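Local structure of nickel-dependent hydrogenase large subunit (3MYR) at residues E3-V7 / K365-V369; A29-S33 / A514-D518; Y333-V337 / G348-L352. The protein catalyses the oxidation of molecular hydrogen at a nickel-iron centre as the large subunit of a heterodimeric hydrogenase, probably recycling hydrogen released by nitrogenase. All blocks are in the same frame, centred on the assembly; numbering follows the deposited sequence.

Contact 1 of 3, residues E3-V7 / K365-V369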
loop_
_atom_site.group_PDB
_atom_site.type_symbol
_atom_site.label_atom_id
_atom_site.label_comp_id
_atom_site.label_asym_id
_atom_site.label_seq_id
_atom_site.Cartn_x
_atom_site.Cartn_y
_atom_site.Cartn_z
ATOM N N GLU B 3 11.773 14.127 -28.533
ATOM C CA GLU B 3 11.333 15.042 -27.515
ATOM C C GLU B 3 11.543 14.617 -26.085
ATOM O O GLU B 3 12.645 14.615 -25.659
ATOM C CB GLU B 3 9.906 15.390 -27.723
ATOM C CG GLU B 3 9.242 14.274 -28.223
ATOM C CD GLU B 3 8.130 14.669 -28.972
ATOM O OE1 GLU B 3 7.871 13.990 -29.935
ATOM O OE2 GLU B 3 7.509 15.670 -28.603
ATOM N N ARG B 4 10.516 14.372 -25.315
ATOM C CA ARG B 4 10.758 14.090 -23.922
ATOM C C ARG B 4 11.417 12.762 -23.652
ATOM O O ARG B 4 11.148 11.793 -24.286
ATOM C CB ARG B 4 9.469 14.165 -23.145
ATOM C CG ARG B 4 9.062 15.500 -22.726
ATOM C CD ARG B 4 7.722 15.426 -22.108
ATOM N NE ARG B 4 6.969 16.371 -22.795
ATOM C CZ ARG B 4 5.909 16.174 -23.540
ATOM N NH1 ARG B 4 5.293 15.045 -23.643
ATOM N NH2 ARG B 4 5.455 17.208 -24.161
ATOM N N ILE B 5 12.241 12.732 -22.640
ATOM C CA ILE B 5 12.737 11.460 -22.073
ATOM C C ILE B 5 11.576 10.777 -21.302
ATOM O O ILE B 5 10.735 11.472 -20.687
ATOM C CB ILE B 5 13.932 11.792 -21.171
ATOM C CG1 ILE B 5 15.122 12.289 -22.072
ATOM C CG2 ILE B 5 14.311 10.669 -20.264
ATOM C CD1 ILE B 5 15.551 11.345 -23.161
ATOM N N VAL B 6 11.458 9.459 -21.423
ATOM C CA VAL B 6 10.326 8.753 -20.856
ATOM C C VAL B 6 10.839 7.688 -19.887
ATOM O O VAL B 6 11.687 6.878 -20.248
ATOM C CB VAL B 6 9.453 8.091 -21.955
ATOM C CG1 VAL B 6 8.354 7.146 -21.317
ATOM C CG2 VAL B 6 8.803 9.172 -22.869
ATOM N N VAL B 7 10.321 7.668 -18.662
ATOM C CA VAL B 7 10.462 6.492 -17.822
ATOM C C VAL B 7 9.141 5.851 -17.408
ATOM O O VAL B 7 8.359 6.397 -16.610
ATOM C CB VAL B 7 11.537 6.666 -16.722
ATOM C CG1 VAL B 7 12.158 8.072 -16.556
ATOM C CG2 VAL B 7 11.712 5.563 -15.642
ATOM N N LYS B 365 4.402 6.541 -27.750
ATOM C CA LYS B 365 5.747 6.809 -27.233
ATOM C C LYS B 365 5.783 8.091 -26.388
ATOM O O LYS B 365 6.707 8.285 -25.611
ATOM C CB LYS B 365 6.782 6.929 -28.396
ATOM C CG LYS B 365 6.835 5.740 -29.365
ATOM C CD LYS B 365 7.132 4.420 -28.619
ATOM C CE LYS B 365 8.629 4.015 -28.752
ATOM N NZ LYS B 365 9.077 2.946 -27.759
ATOM N N GLN B 366 4.809 8.976 -26.562
ATOM C CA GLN B 366 4.780 10.260 -25.830
ATOM C C GLN B 366 3.361 10.579 -25.396
ATOM O O GLN B 366 2.453 10.499 -26.204
ATOM C CB GLN B 366 5.167 11.434 -26.738
ATOM C CG GLN B 366 6.587 11.429 -27.205
ATOM C CD GLN B 366 7.454 12.369 -26.363
ATOM O OE1 GLN B 366 7.208 13.629 -26.323
ATOM N NE2 GLN B 366 8.481 11.793 -25.727
ATOM N N LEU B 367 3.189 11.068 -24.177
ATOM C CA LEU B 367 1.923 11.713 -23.828
ATOM C C LEU B 367 1.677 12.993 -24.635
ATOM O O LEU B 367 2.594 13.592 -25.174
ATOM C CB LEU B 367 1.917 12.077 -22.365
ATOM C CG LEU B 367 1.878 10.816 -21.477
ATOM C CD1 LEU B 367 2.582 11.104 -20.126
ATOM C CD2 LEU B 367 0.524 10.258 -21.251
ATOM N N ASP B 368 0.442 13.458 -24.657
ATOM C CA ASP B 368 0.210 14.804 -25.098
ATOM C C ASP B 368 -0.154 15.578 -23.816
ATOM O O ASP B 368 -1.202 15.381 -23.209
ATOM C CB ASP B 368 -0.928 14.792 -26.141
ATOM C CG ASP B 368 -1.370 16.202 -26.586
ATOM O OD1 ASP B 368 -1.091 17.245 -25.953
ATOM O OD2 ASP B 368 -2.044 16.241 -27.600
ATOM N N VAL B 369 0.673 16.541 -23.490
ATOM C CA VAL B 369 0.659 17.175 -22.218
ATOM C C VAL B 369 -0.073 18.544 -22.346
ATOM O O VAL B 369 -0.238 19.262 -21.365
ATOM C CB VAL B 369 2.156 17.224 -21.838
ATOM C CG1 VAL B 369 2.954 18.528 -22.116
ATOM C CG2 VAL B 369 2.615 16.188 -20.932
HETATM O O HOH W 1 3.165 17.034 -25.684
#
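R4 and Q366 face each other where the N-terminal segment 3-7 meets the loop segment 365-369, and between them they carry most of the contact. R4 CB lies 3.6 Å from Q366 NE2, the amide nitrogen. From there the arginine runs extended through CG (chi2 174°) and then bends at chi3 (-127°), which carries the guanidinium over to L367 and V369. CZ sits between two unlike neighbours: Q366 OE1 lies over one face of the guanidinium, 4.0 Å from R4 CZ, and the methyls of V369 lie over the opposite one. The amide and guanidinium planes are only 22° apart. At the tip the two nitrogens part company. R4 NH1 gives a weak, in-plane hydrogen bond to L367 O (3.4 Å) and also forms a salt bridge with E20. R4 NH2 passes 3.5 Å from V369 CG1. In the guanidinium plane, R4 NH2 donates to a water O at 2.8 Å; the same water weakly accepts from V369 N. E20 belongs to strand 17-24, the middle strand of the three-stranded antiparallel sheet 5-7, 17-24, 27-35; its carboxylate also accepts from L367 N, so both segments are tied to that strand, and R4 makes a cation-pi contact with Y32 of strand 27-35. A bend at chi2 turns the Q366 amide to R4, where Q366 NE2 makes a weak hydrogen bond to R4 O (3.0 Å). An alanine in place of Q366 is likely to leave R4 O without this donor and open a gap beside the arginine side chain. Farther along the chain, V6 CG2 of strand 5-7 touches K365 O at 3.6 Å.

Contact 2 of 3, residues A29-S33 / A514-D518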
loop_
_atom_site.group_PDB
_atom_site.type_symbol
_atom_site.label_atom_id
_atom_site.label_comp_id
_atom_site.label_asym_id
_atom_site.label_seq_id
_atom_site.Cartn_x
_atom_site.Cartn_y
_atom_site.Cartn_z
ATOM N N ALA B 29 14.418 20.276 -17.468
ATOM C CA ALA B 29 13.793 21.618 -17.603
ATOM C C ALA B 29 12.311 21.603 -17.200
ATOM O O ALA B 29 11.879 22.470 -16.446
ATOM C CB ALA B 29 13.967 22.199 -19.034
ATOM N N GLN B 30 11.554 20.615 -17.674
ATOM C CA GLN B 30 10.157 20.410 -17.228
ATOM C C GLN B 30 9.944 18.922 -17.002
ATOM O O GLN B 30 10.427 18.087 -17.793
ATOM C CB GLN B 30 9.113 20.890 -18.249
ATOM C CG GLN B 30 8.986 22.421 -18.516
ATOM C CD GLN B 30 8.290 23.213 -17.371
ATOM O OE1 GLN B 30 8.979 23.807 -16.518
ATOM N NE2 GLN B 30 6.937 23.260 -17.371
ATOM N N ALA B 31 9.205 18.582 -15.951
ATOM C CA ALA B 31 8.833 17.196 -15.709
ATOM C C ALA B 31 7.292 17.041 -15.703
ATOM O O ALA B 31 6.544 17.958 -15.301
ATOM C CB ALA B 31 9.437 16.722 -14.382
ATOM N N TYR B 32 6.831 15.858 -16.110
ATOM C CA TYR B 32 5.394 15.539 -16.150
ATOM C C TYR B 32 5.195 14.175 -15.483
ATOM O O TYR B 32 5.972 13.231 -15.744
ATOM C CB TYR B 32 4.844 15.515 -17.587
ATOM C CG TYR B 32 5.100 16.804 -18.286
ATOM C CD1 TYR B 32 4.106 17.806 -18.346
ATOM C CD2 TYR B 32 6.348 17.064 -18.858
ATOM C CE1 TYR B 32 4.358 19.019 -18.951
ATOM C CE2 TYR B 32 6.610 18.296 -19.494
ATOM C CZ TYR B 32 5.608 19.262 -19.511
ATOM O OH TYR B 32 5.832 20.476 -20.154
ATOM N N SER B 33 4.227 14.139 -14.548
ATOM C CA SER B 33 3.883 12.958 -13.750
ATOM C C SER B 33 2.518 12.429 -14.252
ATOM O O SER B 33 1.520 13.174 -14.302
ATOM C CB SER B 33 3.739 13.349 -12.276
ATOM O OG SER B 33 3.311 12.191 -11.559
ATOM N N ALA B 514 1.629 13.463 -6.560
ATOM C CA ALA B 514 1.936 12.977 -7.920
ATOM C C ALA B 514 1.018 13.612 -8.991
ATOM O O ALA B 514 1.129 13.318 -10.211
ATOM C CB ALA B 514 1.742 11.480 -7.929
ATOM N N GLY B 515 0.019 14.356 -8.550
ATOM C CA GLY B 515 -1.034 14.826 -9.458
ATOM C C GLY B 515 -0.443 15.843 -10.429
ATOM O O GLY B 515 0.630 16.411 -10.179
ATOM N N PRO B 516 -1.122 16.079 -11.554
ATOM C CA PRO B 516 -0.440 16.857 -12.600
ATOM C C PRO B 516 -0.685 18.354 -12.416
ATOM O O PRO B 516 -1.085 18.818 -11.318
ATOM C CB PRO B 516 -1.109 16.338 -13.905
ATOM C CG PRO B 516 -2.578 16.164 -13.441
ATOM C CD PRO B 516 -2.428 15.530 -12.012
ATOM N N ARG B 517 -0.427 19.103 -13.481
ATOM C CA ARG B 517 -0.608 20.560 -13.488
ATOM C C ARG B 517 -2.064 20.947 -13.417
ATOM O O ARG B 517 -2.926 20.144 -13.761
ATOM C CB ARG B 517 0.019 21.166 -14.716
ATOM C CG ARG B 517 1.543 21.264 -14.651
ATOM C CD ARG B 517 2.198 21.297 -16.081
ATOM N NE ARG B 517 3.663 21.564 -16.027
ATOM C CZ ARG B 517 4.599 20.676 -15.644
ATOM N NH1 ARG B 517 4.259 19.435 -15.324
ATOM N NH2 ARG B 517 5.903 21.018 -15.608
ATOM N N ASP B 518 -2.312 22.202 -13.003
ATOM C CA ASP B 518 -3.650 22.785 -12.910
ATOM C C ASP B 518 -3.796 23.852 -14.000
ATOM O O ASP B 518 -2.985 23.907 -14.926
ATOM C CB ASP B 518 -3.920 23.394 -11.500
ATOM C CG ASP B 518 -2.977 24.562 -11.168
ATOM O OD1 ASP B 518 -2.393 25.175 -12.100
ATOM O OD2 ASP B 518 -2.739 24.826 -9.967
HETATM O O HOH W 2 -0.284 12.931 -12.524
#
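R517 reaches from the loop after helix 509-514 to strand 27-35 and meets A31 and Y32 there, while S33 meets A514, the last residue of that helix, whose side chain is about 8 Å from the bound nickel-iron centre. The hydrogen bonds fall into two groups. A31 O takes both terminal nitrogens of R517 at the guanidinium edge: NH1 at 2.7 Å, in the carbonyl plane and with an N-H...O angle of 151°, and NH2 at 3.1 Å in a weak bond. The arginine chain is extended from CG to NE, which carries the guanidinium across to this carbonyl. The second group gathers on A514 O, which accepts from S33 OG (2.8 Å) and from a water O (2.7 Å). With S33 OG anti to the backbone N (chi1 176°), the hydroxyl is turned to the end of the helix. The aromatic interaction is a stack: the R517 guanidinium lies on the Y32 ring with planes 26° apart and centres 4.2 Å apart, an off-centre cation-pi contact in which CE1 of the ring lies over the guanidinium. Y32 also has a cation-pi contact with R4 and an edge-to-face contact with Y373. Van der Waals contact is slight: P516 CB stands 4.1 Å from S33 O. R517 NH1 also forms a salt bridge to E527 of helix 525-531, whose carboxylate accepts from S33 N as well. A buried arginine thus probably has its charge balanced by E527, while its edge is spent on a strand carbonyl and one face is laid on an aromatic ring, a combination that probably holds the guanidinium's rotation fixed and ties the strand to the loop following the helix.

Contact 3 of 3, residues Y333-V337 / G348-L352; sequences YEYSV and GQTNL
The two segments pair within the long loop between strands 324-327 and 378-381, beside the magnesium site, and a single beta bridge joins Y333 to L352. E334 N donates to N351 O (3.0 Å, 157°), and the amide of N351 answers in the other direction, ND2 reaching E334 O at 3.0 Å. That carbonyl is gripped twice, since a water that also accepts from N351 N donates to it. Q349, extended beyond CG (chi2 179°), uses both ends of its amide on S336: OE1 accepts from S336 N at 2.9 Å in a nearly straight bond (173°), while NE2 donates to S336 OG at 2.9 Å. Q349 O sits near the plane of the Y335 ring at its edge, 3.5 Å from CE1. On the apolar side Y333 lies alongside T350 and L352, CE2 touching L352 CD2 at 3.5 Å; its hydroxyl bonds to W375 O. L352 also packs on F85 of the small subunit. Side-chain amides and one beta bridge thus close a loop from which T350 OG1 hydrogen-bonds to E42, a magnesium ligand, as a second-shell residue of the metal site.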
loop_
_atom_site.group_PDB
_atom_site.type_symbol
_atom_site.label_atom_id
_atom_site.label_comp_id
_atom_site.label_asym_id
_atom_site.label_seq_id
_atom_site.Cartn_x
_atom_site.Cartn_y
_atom_site.Cartn_z
ATOM N N TYR B 333 -10.629 13.445 -17.132
ATOM C CA TYR B 333 -11.919 13.472 -16.483
ATOM C C TYR B 333 -12.750 14.592 -17.141
ATOM O O TYR B 333 -12.205 15.577 -17.756
ATOM C CB TYR B 333 -11.807 13.768 -14.969
ATOM C CG TYR B 333 -11.143 12.638 -14.197
ATOM C CD1 TYR B 333 -9.752 12.669 -13.938
ATOM C CD2 TYR B 333 -11.878 11.510 -13.800
ATOM C CE1 TYR B 333 -9.121 11.617 -13.288
ATOM C CE2 TYR B 333 -11.253 10.441 -13.157
ATOM C CZ TYR B 333 -9.862 10.487 -12.933
ATOM O OH TYR B 333 -9.207 9.461 -12.252
ATOM N N GLU B 334 -14.054 14.445 -16.985
ATOM C CA GLU B 334 -14.994 15.479 -17.417
ATOM C C GLU B 334 -15.785 15.991 -16.180
ATOM O O GLU B 334 -16.266 15.206 -15.354
ATOM C CB GLU B 334 -15.918 14.833 -18.460
ATOM C CG GLU B 334 -16.605 15.763 -19.408
ATOM C CD GLU B 334 -15.674 16.304 -20.502
ATOM O OE1 GLU B 334 -15.760 17.514 -20.771
ATOM O OE2 GLU B 334 -14.885 15.534 -21.108
ATOM N N TYR B 335 -15.854 17.308 -16.019
ATOM C CA TYR B 335 -16.672 17.930 -14.986
ATOM C C TYR B 335 -17.858 18.601 -15.687
ATOM O O TYR B 335 -17.677 19.408 -16.595
ATOM C CB TYR B 335 -15.889 19.035 -14.241
ATOM C CG TYR B 335 -14.942 18.614 -13.142
ATOM C CD1 TYR B 335 -14.830 17.267 -12.735
ATOM C CD2 TYR B 335 -14.125 19.572 -12.505
ATOM C CE1 TYR B 335 -13.940 16.895 -11.721
ATOM C CE2 TYR B 335 -13.249 19.203 -11.479
ATOM C CZ TYR B 335 -13.187 17.864 -11.092
ATOM O OH TYR B 335 -12.384 17.515 -10.063
ATOM N N SER B 336 -19.062 18.339 -15.200
ATOM C CA SER B 336 -20.266 18.976 -15.722
ATOM C C SER B 336 -20.254 20.469 -15.467
ATOM O O SER B 336 -20.913 21.196 -16.175
ATOM C CB SER B 336 -21.516 18.340 -15.087
ATOM O OG SER B 336 -21.541 18.665 -13.732
ATOM N N VAL B 337 -19.479 20.954 -14.493
ATOM C CA VAL B 337 -19.423 22.411 -14.285
ATOM C C VAL B 337 -18.410 23.074 -15.211
ATOM O O VAL B 337 -18.284 24.294 -15.210
ATOM C CB VAL B 337 -19.180 22.787 -12.796
ATOM C CG1 VAL B 337 -20.377 22.277 -11.894
ATOM C CG2 VAL B 337 -17.847 22.180 -12.290
ATOM N N GLY B 348 -17.489 16.416 -5.571
ATOM C CA GLY B 348 -16.513 15.833 -6.518
ATOM C C GLY B 348 -17.245 15.082 -7.588
ATOM O O GLY B 348 -18.353 14.605 -7.355
ATOM N N GLN B 349 -16.587 14.879 -8.724
ATOM C CA GLN B 349 -17.200 14.094 -9.807
ATOM C C GLN B 349 -16.098 13.250 -10.400
ATOM O O GLN B 349 -14.944 13.740 -10.493
ATOM C CB GLN B 349 -17.724 15.025 -10.932
ATOM C CG GLN B 349 -18.878 15.925 -10.541
ATOM C CD GLN B 349 -19.311 16.834 -11.716
ATOM O OE1 GLN B 349 -19.136 16.495 -12.899
ATOM N NE2 GLN B 349 -19.908 17.971 -11.384
ATOM N N THR B 350 -16.446 12.017 -10.802
ATOM C CA THR B 350 -15.449 11.061 -11.306
ATOM C C THR B 350 -16.048 10.465 -12.588
ATOM O O THR B 350 -16.702 9.410 -12.551
ATOM C CB THR B 350 -15.065 9.976 -10.230
ATOM O OG1 THR B 350 -14.607 10.645 -9.040
ATOM C CG2 THR B 350 -13.917 9.116 -10.723
ATOM N N ASN B 351 -15.979 11.256 -13.666
ATOM C CA ASN B 351 -16.488 10.824 -14.968
ATOM C C ASN B 351 -15.255 10.612 -15.866
ATOM O O ASN B 351 -14.589 11.578 -16.224
ATOM C CB ASN B 351 -17.392 11.905 -15.610
ATOM C CG ASN B 351 -18.553 12.340 -14.680
ATOM O OD1 ASN B 351 -19.319 11.506 -14.222
ATOM N ND2 ASN B 351 -18.652 13.624 -14.393
ATOM N N LEU B 352 -14.940 9.370 -16.177
ATOM C CA LEU B 352 -13.660 9.036 -16.857
ATOM C C LEU B 352 -13.718 9.485 -18.316
ATOM O O LEU B 352 -14.652 9.137 -19.003
ATOM C CB LEU B 352 -13.392 7.519 -16.831
ATOM C CG LEU B 352 -13.508 6.776 -15.486
ATOM C CD1 LEU B 352 -12.922 5.338 -15.591
ATOM C CD2 LEU B 352 -12.720 7.524 -14.456
HETATM O O HOH W 3 -14.803 13.901 -13.374
HETATM O O HOH W 4 -13.802 15.856 -8.216
#

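Contact 2 is the buried one, contact 1 lies at the surface and contact 3 is partly buried. Contacts 1 and 2 hold the same three-stranded sheet, at its outermost strands within this chain, 5-7 and 27-35, and they touch: V369 CG2 packs on Y32 CD1 at 3.4 Å. Contact 3, about 8 Å from contact 2 and 11 Å from contact 1 between nearest atoms, is nested along the chain inside the loops closed by both. R4 and R517 both meet the Y32 ring, but R517 makes one strong bond across its contact, whereas those of R4 are weak; water joins in at both. Contact 3 has no arginine in its segments and relies on amides, backbone, water and a small apolar patch.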